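Local atomic coordinates of pertussis toxin-like subunit ArtA (Escherichia coli, PDB entry 4Z9D), a protein that binds NAD and probably acts as the ADP-ribosyltransferase subunit of a pertussis-like AB5 toxin that inhibits trimeric G proteins. Residues Asp11-Pro14 with Pro15-Phe19; His124-Gly127 with Glu128-Val131. The protein carries 2 engineered substitutions. All coordinates share one frame; numbering follows the deposited sequence.

Contact 1: residues Asp11-Pro14 with Pro15-Phe19; sequences DSRP and PEEIF. With NAD (nicotinamide-adenine-dinucleotide), chain F.
Arg13 lies between helix 15-21 and the adenine of NAD. Ile18 CD1 sits over one face of its guanidinium, off-centre, near the edge of the group. The opposite face is laid on the adenine, with NAD C4A 3.7 Å above the plane and over its centre. Beside it, Ser12 N donates to ribose O3B of NAD at 3.2 Å. CD1 of Ile18 also reaches Arg13 CB at 3.8 Å. Glu17 reaches across the arginine from the helix, its CG anti to the backbone N (chi1 -180°) and its carboxylate turned 74° from the guanidinium plane. Glu17 OE2 is 3.6 Å from Arg13 CD. The charged ends stay apart, and a water bridges Glu17 OE2 to Arg13 NH1, weakly on the arginine side. Pro14 is the N-cap of the helix. Its O takes a nearly straight bond from Ile18 N (3.0 Å, 172°) and a weak one from Glu17 N. In pertussis-like ADP-ribosyltransferases an arginine at the end of the first strand belongs to the NAD site; here Arg9, Asp11, Ser12 and Arg13 all line the pocket. Asp11 fixes the rotation of the guanidinium, which grips it side-on. Arg13 NE meets Asp11 OD1, and Arg13 NH2 meets Asp11 OD2 at 2.8 Å. Asp11 OD1 also accepts Arg13 N through its anti lone pair, closing an Asx turn. Arg9 forms a second salt bridge with Asp11 OD2.

Contact 2: residues His124-Gly127 with Glu128-Val131; sequences HIPG and ENIV
The side chain of Asn129 lies alongside the ring of Pro126 at a tight turn. Its CB lies 3.4 Å from Pro126 O and 4.0 Å from Ile125 CG2. CG stands beside the backbone N (chi1 -78°), which carries the amide along the proline ring, the two side chains pointing the same way. The CG atom itself is 4.1 Å from Pro126 CD. At the tip, OD1 rests against the ring carbons, 3.6 Å from Pro126 CD. The other tip atom, ND2, is hydrogen-bonded to Arg83 O, so the amide is held by strand 77-83. Asn129 N also bonds to Pro126 O, at 3.0 Å. Ile130 N does the same to Gly127 O. In both bonds the donor stands well above the carbonyl plane, 59° and 56° out of it. Ile130 CD1 comes 3.9 Å from Gly127 CA. Phe23 touches both Ile125 and Ile130 from strand 23-24. Two successive bonds from residue i+3 back to residue i, with helical backbone angles at residues 127-129, are characteristic of a short 3-10 turn, which here connects strand 124-125 to strand 130-139 of the four-stranded antiparallel sheet.

How the contacts relate
Contact 1 is a surface contact at the NAD pocket, while contact 2 is largely buried. Each is a local turn into a regular element: residues 11-19 lead from an edge strand of the four-stranded sheet into helix 15-21, and residues 124-131 lead into another strand of that sheet. The two meet directly. Ile18 CG2 packs on Ile130 CD1 at 3.6 Å, and Phe19 CE2 on Ile130 CG2 at 3.8 Å. Phe23 touches side chains of both. Contact 1 adds charged groups and ligand bonds to its backbone cap. Contact 2 relies on two backbone bonds and on Asn129 lying against Pro126; the ND2 end of the buried Asn129 amide is bonded to a backbone carbonyl, Arg83 O.

Contact 1: residues Asp11-Pro14 with Pro15-Phe19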
ATOM      1  N   ASP A  11      -3.646  -4.595   5.862  1.00 10.03           N
ATOM      2  CA  ASP A  11      -4.456  -3.664   6.659  1.00 11.69           C
ATOM      3  C   ASP A  11      -5.143  -4.405   7.812  1.00 12.89           C
ATOM      4  O   ASP A  11      -5.454  -5.586   7.693  1.00 13.53           O
ATOM      5  CB  ASP A  11      -5.490  -2.964   5.758  1.00  9.84           C
ATOM      6  CG  ASP A  11      -6.002  -1.650   6.350  1.00 18.04           C
ATOM      7  OD1 ASP A  11      -6.679  -1.693   7.405  1.00 13.79           O
ATOM      8  OD2 ASP A  11      -5.742  -0.575   5.760  1.00 14.51           O
ATOM      9  N   SER A  12      -5.436  -3.707   8.902  1.00 12.43           N
ATOM     10  CA  SER A  12      -6.039  -4.374  10.054  1.00 11.55           C
ATOM     11  C   SER A  12      -7.560  -4.469   9.958  1.00 16.33           C
ATOM     12  O   SER A  12      -8.188  -5.228  10.698  1.00 17.45           O
ATOM     13  CB  SER A  12      -5.665  -3.646  11.346  1.00 18.09           C
ATOM     14  OG  SER A  12      -6.041  -2.283  11.280  1.00 18.22           O
ATOM     15  N   ARG A  13      -8.156  -3.675   9.074  1.00 13.07           N
ATOM     16  CA  ARG A  13      -9.605  -3.669   8.911  1.00 13.55           C
ATOM     17  C   ARG A  13     -10.077  -4.868   8.102  1.00 12.39           C
ATOM     18  O   ARG A  13      -9.396  -5.291   7.165  1.00 14.15           O
ATOM     19  CB  ARG A  13     -10.073  -2.365   8.271  1.00 13.76           C
ATOM     20  CG  ARG A  13      -9.894  -1.192   9.206  1.00 16.89           C
ATOM     21  CD  ARG A  13      -9.889   0.128   8.472  1.00 16.71           C
ATOM     22  NE  ARG A  13      -8.717   0.348   7.639  1.00 18.33           N
ATOM     23  CZ  ARG A  13      -8.664   1.308   6.726  1.00 23.00           C
ATOM     24  NH1 ARG A  13      -9.707   2.118   6.597  1.00 22.55           N
ATOM     25  NH2 ARG A  13      -7.579   1.479   5.968  1.00 15.07           N
ATOM     26  N   PRO A  14     -11.239  -5.435   8.475  1.00 13.87           N
ATOM     27  CA  PRO A  14     -11.768  -6.679   7.895  1.00 15.57           C
ATOM     28  C   PRO A  14     -12.530  -6.483   6.585  1.00 14.46           C
ATOM     29  O   PRO A  14     -12.947  -5.372   6.284  1.00 14.77           O
ATOM     30  CB  PRO A  14     -12.719  -7.187   8.990  1.00 15.50           C
ATOM     31  CG  PRO A  14     -13.228  -5.930   9.629  1.00 18.95           C
ATOM     32  CD  PRO A  14     -12.070  -4.959   9.600  1.00 19.34           C
ATOM     33  N   PRO A  15     -12.689  -7.562   5.799  1.00 12.01           N
ATOM     34  CA  PRO A  15     -13.275  -7.498   4.455  1.00 13.47           C
ATOM     35  C   PRO A  15     -14.674  -6.905   4.465  1.00 17.89           C
ATOM     36  O   PRO A  15     -15.062  -6.220   3.522  1.00 19.07           O
ATOM     37  CB  PRO A  15     -13.302  -8.966   4.009  1.00 15.43           C
ATOM     38  CG  PRO A  15     -12.201  -9.605   4.760  1.00 16.89           C
ATOM     39  CD  PRO A  15     -12.102  -8.888   6.079  1.00 17.28           C
ATOM     40  N   GLU A  16     -15.433  -7.163   5.521  1.00 17.15           N
ATOM     41  CA  GLU A  16     -16.795  -6.670   5.565  1.00 21.57           C
ATOM     42  C   GLU A  16     -16.852  -5.153   5.453  1.00 22.14           C
ATOM     43  O   GLU A  16     -17.683  -4.603   4.727  1.00 18.68           O
ATOM     44  CB  GLU A  16     -17.463  -7.126   6.861  1.00 27.93           C
ATOM     45  CG  GLU A  16     -18.879  -6.661   7.005  1.00 35.27           C
ATOM     46  CD  GLU A  16     -19.799  -7.226   5.958  1.00 39.83           C
ATOM     47  OE1 GLU A  16     -19.440  -8.233   5.301  1.00 43.48           O
ATOM     48  OE2 GLU A  16     -20.881  -6.627   5.778  1.00 46.35           O
ATOM     49  N   GLU A  17     -15.921  -4.485   6.120  1.00 19.08           N
ATOM     50  CA  GLU A  17     -15.791  -3.041   6.005  1.00 18.54           C
ATOM     51  C   GLU A  17     -15.144  -2.641   4.677  1.00 16.11           C
ATOM     52  O   GLU A  17     -15.643  -1.775   3.949  1.00 15.33           O
ATOM     53  CB  GLU A  17     -14.977  -2.496   7.176  1.00 21.68           C
ATOM     54  CG  GLU A  17     -14.798  -0.996   7.141  1.00 23.76           C
ATOM     55  CD  GLU A  17     -13.819  -0.508   8.178  1.00 25.61           C
ATOM     56  OE1 GLU A  17     -13.485  -1.297   9.087  1.00 21.90           O
ATOM     57  OE2 GLU A  17     -13.404   0.672   8.104  1.00 24.16           O
ATOM     58  N   ILE A  18     -14.011  -3.274   4.389  1.00 16.52           N
ATOM     59  CA  ILE A  18     -13.179  -2.905   3.256  1.00 13.40           C
ATOM     60  C   ILE A  18     -13.808  -3.251   1.901  1.00 11.87           C
ATOM     61  O   ILE A  18     -13.713  -2.460   0.970  1.00 12.34           O
ATOM     62  CB  ILE A  18     -11.782  -3.546   3.402  1.00 13.64           C
ATOM     63  CG1 ILE A  18     -11.100  -3.024   4.676  1.00 12.12           C
ATOM     64  CG2 ILE A  18     -10.918  -3.254   2.202  1.00 13.41           C
ATOM     65  CD1 ILE A  18     -11.011  -1.475   4.740  1.00 13.89           C
ATOM     66  N   PHE A  19     -14.475  -4.395   1.782  1.00 10.38           N
ATOM     67  CA  PHE A  19     -15.107  -4.744   0.506  1.00 13.39           C
ATOM     68  C   PHE A  19     -16.199  -3.740   0.163  1.00 15.85           C
ATOM     69  O   PHE A  19     -16.451  -3.437  -1.011  1.00 16.34           O
ATOM     70  CB  PHE A  19     -15.724  -6.137   0.553  1.00 13.01           C
ATOM     71  CG  PHE A  19     -14.726  -7.261   0.490  1.00 13.49           C
ATOM     72  CD1 PHE A  19     -15.142  -8.562   0.710  1.00 13.63           C
ATOM     73  CD2 PHE A  19     -13.378  -7.024   0.233  1.00 14.03           C
ATOM     74  CE1 PHE A  19     -14.245  -9.611   0.669  1.00 15.22           C
ATOM     75  CE2 PHE A  19     -12.480  -8.075   0.174  1.00 10.33           C
ATOM     76  CZ  PHE A  19     -12.917  -9.370   0.401  1.00 12.30           C
TER
HETATM   77  PA  NAD F 202      -1.527   3.312   7.250  1.00 18.45           P
HETATM   78  O1A NAD F 202      -2.130   3.501   5.905  1.00 18.11           O
HETATM   79  O2A NAD F 202      -1.547   4.431   8.226  1.00 23.19           O
HETATM   80  O5B NAD F 202      -2.222   1.987   7.897  1.00 20.54           O
HETATM   81  C5B NAD F 202      -1.979   1.516   9.232  1.00 17.85           C
HETATM   82  C4B NAD F 202      -3.350   1.260   9.892  1.00 21.31           C
HETATM   83  O4B NAD F 202      -4.059   2.519  10.095  1.00 22.77           O
HETATM   84  C3B NAD F 202      -4.229   0.502   8.943  1.00 19.75           C
HETATM   85  O3B NAD F 202      -3.854  -0.908   9.006  1.00 21.62           O
HETATM   86  C2B NAD F 202      -5.557   0.740   9.602  1.00 20.34           C
HETATM   87  O2B NAD F 202      -5.533   0.109  10.872  1.00 21.14           O
HETATM   88  C1B NAD F 202      -5.472   2.254   9.852  1.00 24.13           C
HETATM   89  N9A NAD F 202      -5.814   3.194   8.726  1.00 20.96           N
HETATM   90  C8A NAD F 202      -5.200   3.525   7.591  1.00 20.06           C
HETATM   91  N7A NAD F 202      -5.938   4.455   6.980  1.00 19.34           N
HETATM   92  C5A NAD F 202      -7.001   4.720   7.744  1.00 22.05           C
HETATM   93  C6A NAD F 202      -8.038   5.566   7.597  1.00 21.39           C
HETATM   94  N6A NAD F 202      -8.054   6.308   6.493  1.00 18.66           N
HETATM   95  N1A NAD F 202      -9.019   5.664   8.510  1.00 21.41           N
HETATM   96  C2A NAD F 202      -8.944   4.863   9.649  1.00 29.33           C
HETATM   97  N3A NAD F 202      -7.857   3.988   9.780  1.00 22.35           N
HETATM   98  C4A NAD F 202      -6.913   3.939   8.826  1.00 22.76           C
HETATM   99  O3  NAD F 202      -0.020   2.867   7.086  1.00 14.58           O
HETATM  100  PN  NAD F 202       0.467   1.713   6.049  1.00 16.80           P
HETATM  101  O1N NAD F 202      -0.337   1.756   4.797  1.00 17.73           O
HETATM  102  O2N NAD F 202       0.636   0.445   6.792  1.00 20.91           O
HETATM  103  O5D NAD F 202       1.894   2.320   5.691  1.00 19.02           O
HETATM  104  C5D NAD F 202       2.866   2.630   6.698  1.00 22.02           C
HETATM  105  C4D NAD F 202       4.272   2.546   6.095  1.00 18.57           C
HETATM  106  O4D NAD F 202       4.325   1.224   5.456  1.00 16.99           O
HETATM  107  C3D NAD F 202       4.481   3.592   4.984  1.00 15.83           C
HETATM  108  O3D NAD F 202       5.868   3.924   4.856  1.00 20.61           O
HETATM  109  C2D NAD F 202       4.062   2.768   3.783  1.00 16.63           C
HETATM  110  O2D NAD F 202       4.572   3.334   2.555  1.00 20.25           O
HETATM  111  C1D NAD F 202       4.687   1.410   4.075  1.00 18.82           C
HETATM  112  N1N NAD F 202       4.062   0.364   3.190  1.00 16.07           N
HETATM  113  C2N NAD F 202       2.876  -0.300   3.591  1.00 12.48           C
HETATM  114  C3N NAD F 202       2.243  -1.244   2.782  1.00 12.48           C
HETATM  115  C7N NAD F 202       1.074  -1.908   3.200  1.00 12.36           C
HETATM  116  O7N NAD F 202       0.686  -2.993   2.500  1.00 11.53           O
HETATM  117  N7N NAD F 202       0.440  -1.466   4.289  1.00 11.22           N
HETATM  118  C4N NAD F 202       2.803  -1.529   1.539  1.00 13.94           C
HETATM  119  C5N NAD F 202       3.973  -0.890   1.129  1.00 13.43           C
HETATM  120  C6N NAD F 202       4.602   0.059   1.929  1.00 14.43           C
HETATM  121  O   HOH W   1     -11.933   2.467   9.067  1.00 22.05           O

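Contact 2: residues His124-Gly127 with Glu128-Val131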
ATOM      1  N   HIS A 124      -8.262   7.380  -2.650  1.00  7.78           N
ATOM      2  CA  HIS A 124      -9.316   6.380  -2.453  1.00  7.24           C
ATOM      3  C   HIS A 124      -9.203   5.219  -3.421  1.00  9.28           C
ATOM      4  O   HIS A 124      -9.130   5.424  -4.622  1.00  7.47           O
ATOM      5  CB  HIS A 124     -10.704   7.043  -2.610  1.00  8.33           C
ATOM      6  CG  HIS A 124     -11.857   6.093  -2.510  1.00 10.33           C
ATOM      7  ND1 HIS A 124     -12.055   5.266  -1.420  1.00 12.45           N
ATOM      8  CD2 HIS A 124     -12.875   5.825  -3.364  1.00 12.66           C
ATOM      9  CE1 HIS A 124     -13.139   4.536  -1.612  1.00  9.80           C
ATOM     10  NE2 HIS A 124     -13.653   4.849  -2.782  1.00 11.59           N
ATOM     11  N   ILE A 125      -9.206   4.008  -2.884  1.00  7.84           N
ATOM     12  CA  ILE A 125      -9.384   2.792  -3.671  1.00  6.56           C
ATOM     13  C   ILE A 125     -10.792   2.257  -3.454  1.00  8.36           C
ATOM     14  O   ILE A 125     -11.123   1.853  -2.354  1.00  8.30           O
ATOM     15  CB  ILE A 125      -8.376   1.700  -3.254  1.00  7.67           C
ATOM     16  CG1 ILE A 125      -6.939   2.207  -3.408  1.00  7.00           C
ATOM     17  CG2 ILE A 125      -8.607   0.391  -4.043  1.00  6.59           C
ATOM     18  CD1 ILE A 125      -5.907   1.298  -2.701  1.00  6.65           C
ATOM     19  N   PRO A 126     -11.621   2.228  -4.507  1.00  8.14           N
ATOM     20  CA  PRO A 126     -12.973   1.680  -4.358  1.00  9.96           C
ATOM     21  C   PRO A 126     -13.018   0.201  -3.944  1.00  8.80           C
ATOM     22  O   PRO A 126     -12.126  -0.584  -4.293  1.00 11.28           O
ATOM     23  CB  PRO A 126     -13.579   1.864  -5.757  1.00 10.58           C
ATOM     24  CG  PRO A 126     -12.740   2.925  -6.417  1.00 13.57           C
ATOM     25  CD  PRO A 126     -11.366   2.747  -5.859  1.00 11.93           C
ATOM     26  N   GLY A 127     -14.062  -0.177  -3.211  1.00 10.27           N
ATOM     27  CA  GLY A 127     -14.292  -1.568  -2.869  1.00 10.65           C
ATOM     28  C   GLY A 127     -14.350  -2.471  -4.082  1.00 10.27           C
ATOM     29  O   GLY A 127     -13.882  -3.615  -4.039  1.00  9.89           O
ATOM     30  N   GLU A 128     -14.897  -1.947  -5.177  1.00  7.93           N
ATOM     31  CA  GLU A 128     -15.032  -2.699  -6.417  1.00  8.41           C
ATOM     32  C   GLU A 128     -13.688  -3.085  -7.052  1.00  8.95           C
ATOM     33  O   GLU A 128     -13.641  -3.966  -7.908  1.00  9.83           O
ATOM     34  CB  GLU A 128     -15.890  -1.909  -7.412  1.00 15.65           C
ATOM     35  CG  GLU A 128     -17.379  -2.065  -7.117  1.00 20.64           C
ATOM     36  CD  GLU A 128     -18.268  -1.149  -7.943  1.00 26.59           C
ATOM     37  OE1 GLU A 128     -19.463  -1.491  -8.106  1.00 30.68           O
ATOM     38  OE2 GLU A 128     -17.784  -0.091  -8.417  1.00 24.94           O
ATOM     39  N   ASN A 129     -12.604  -2.429  -6.643  1.00  9.52           N
ATOM     40  CA  ASN A 129     -11.270  -2.782  -7.125  1.00  8.25           C
ATOM     41  C   ASN A 129     -10.647  -3.944  -6.359  1.00  8.31           C
ATOM     42  O   ASN A 129      -9.620  -4.486  -6.764  1.00  8.88           O
ATOM     43  CB  ASN A 129     -10.319  -1.592  -7.013  1.00  9.25           C
ATOM     44  CG  ASN A 129     -10.525  -0.590  -8.105  1.00 14.20           C
ATOM     45  OD1 ASN A 129     -11.581   0.031  -8.185  1.00 11.13           O
ATOM     46  ND2 ASN A 129      -9.516  -0.414  -8.955  1.00 10.76           N
ATOM     47  N   ILE A 130     -11.243  -4.301  -5.231  1.00  7.33           N
ATOM     48  CA  ILE A 130     -10.623  -5.282  -4.356  1.00  7.18           C
ATOM     49  C   ILE A 130     -11.116  -6.679  -4.687  1.00  7.20           C
ATOM     50  O   ILE A 130     -12.309  -6.970  -4.618  1.00  8.77           O
ATOM     51  CB  ILE A 130     -10.874  -4.938  -2.884  1.00  9.00           C
ATOM     52  CG1 ILE A 130     -10.332  -3.527  -2.602  1.00 11.58           C
ATOM     53  CG2 ILE A 130     -10.190  -5.950  -1.963  1.00  8.75           C
ATOM     54  CD1 ILE A 130     -10.894  -2.890  -1.353  1.00 12.91           C
ATOM     55  N   VAL A 131     -10.174  -7.540  -5.046  1.00  8.32           N
ATOM     56  CA  VAL A 131     -10.471  -8.882  -5.516  1.00  8.72           C
ATOM     57  C   VAL A 131     -10.856  -9.808  -4.379  1.00 10.03           C
ATOM     58  O   VAL A 131     -11.835 -10.559  -4.477  1.00 10.52           O
ATOM     59  CB  VAL A 131      -9.254  -9.469  -6.276  1.00  9.88           C
ATOM     60  CG1 VAL A 131      -9.527 -10.888  -6.751  1.00 15.25           C
ATOM     61  CG2 VAL A 131      -8.914  -8.582  -7.461  1.00 10.01           C
TER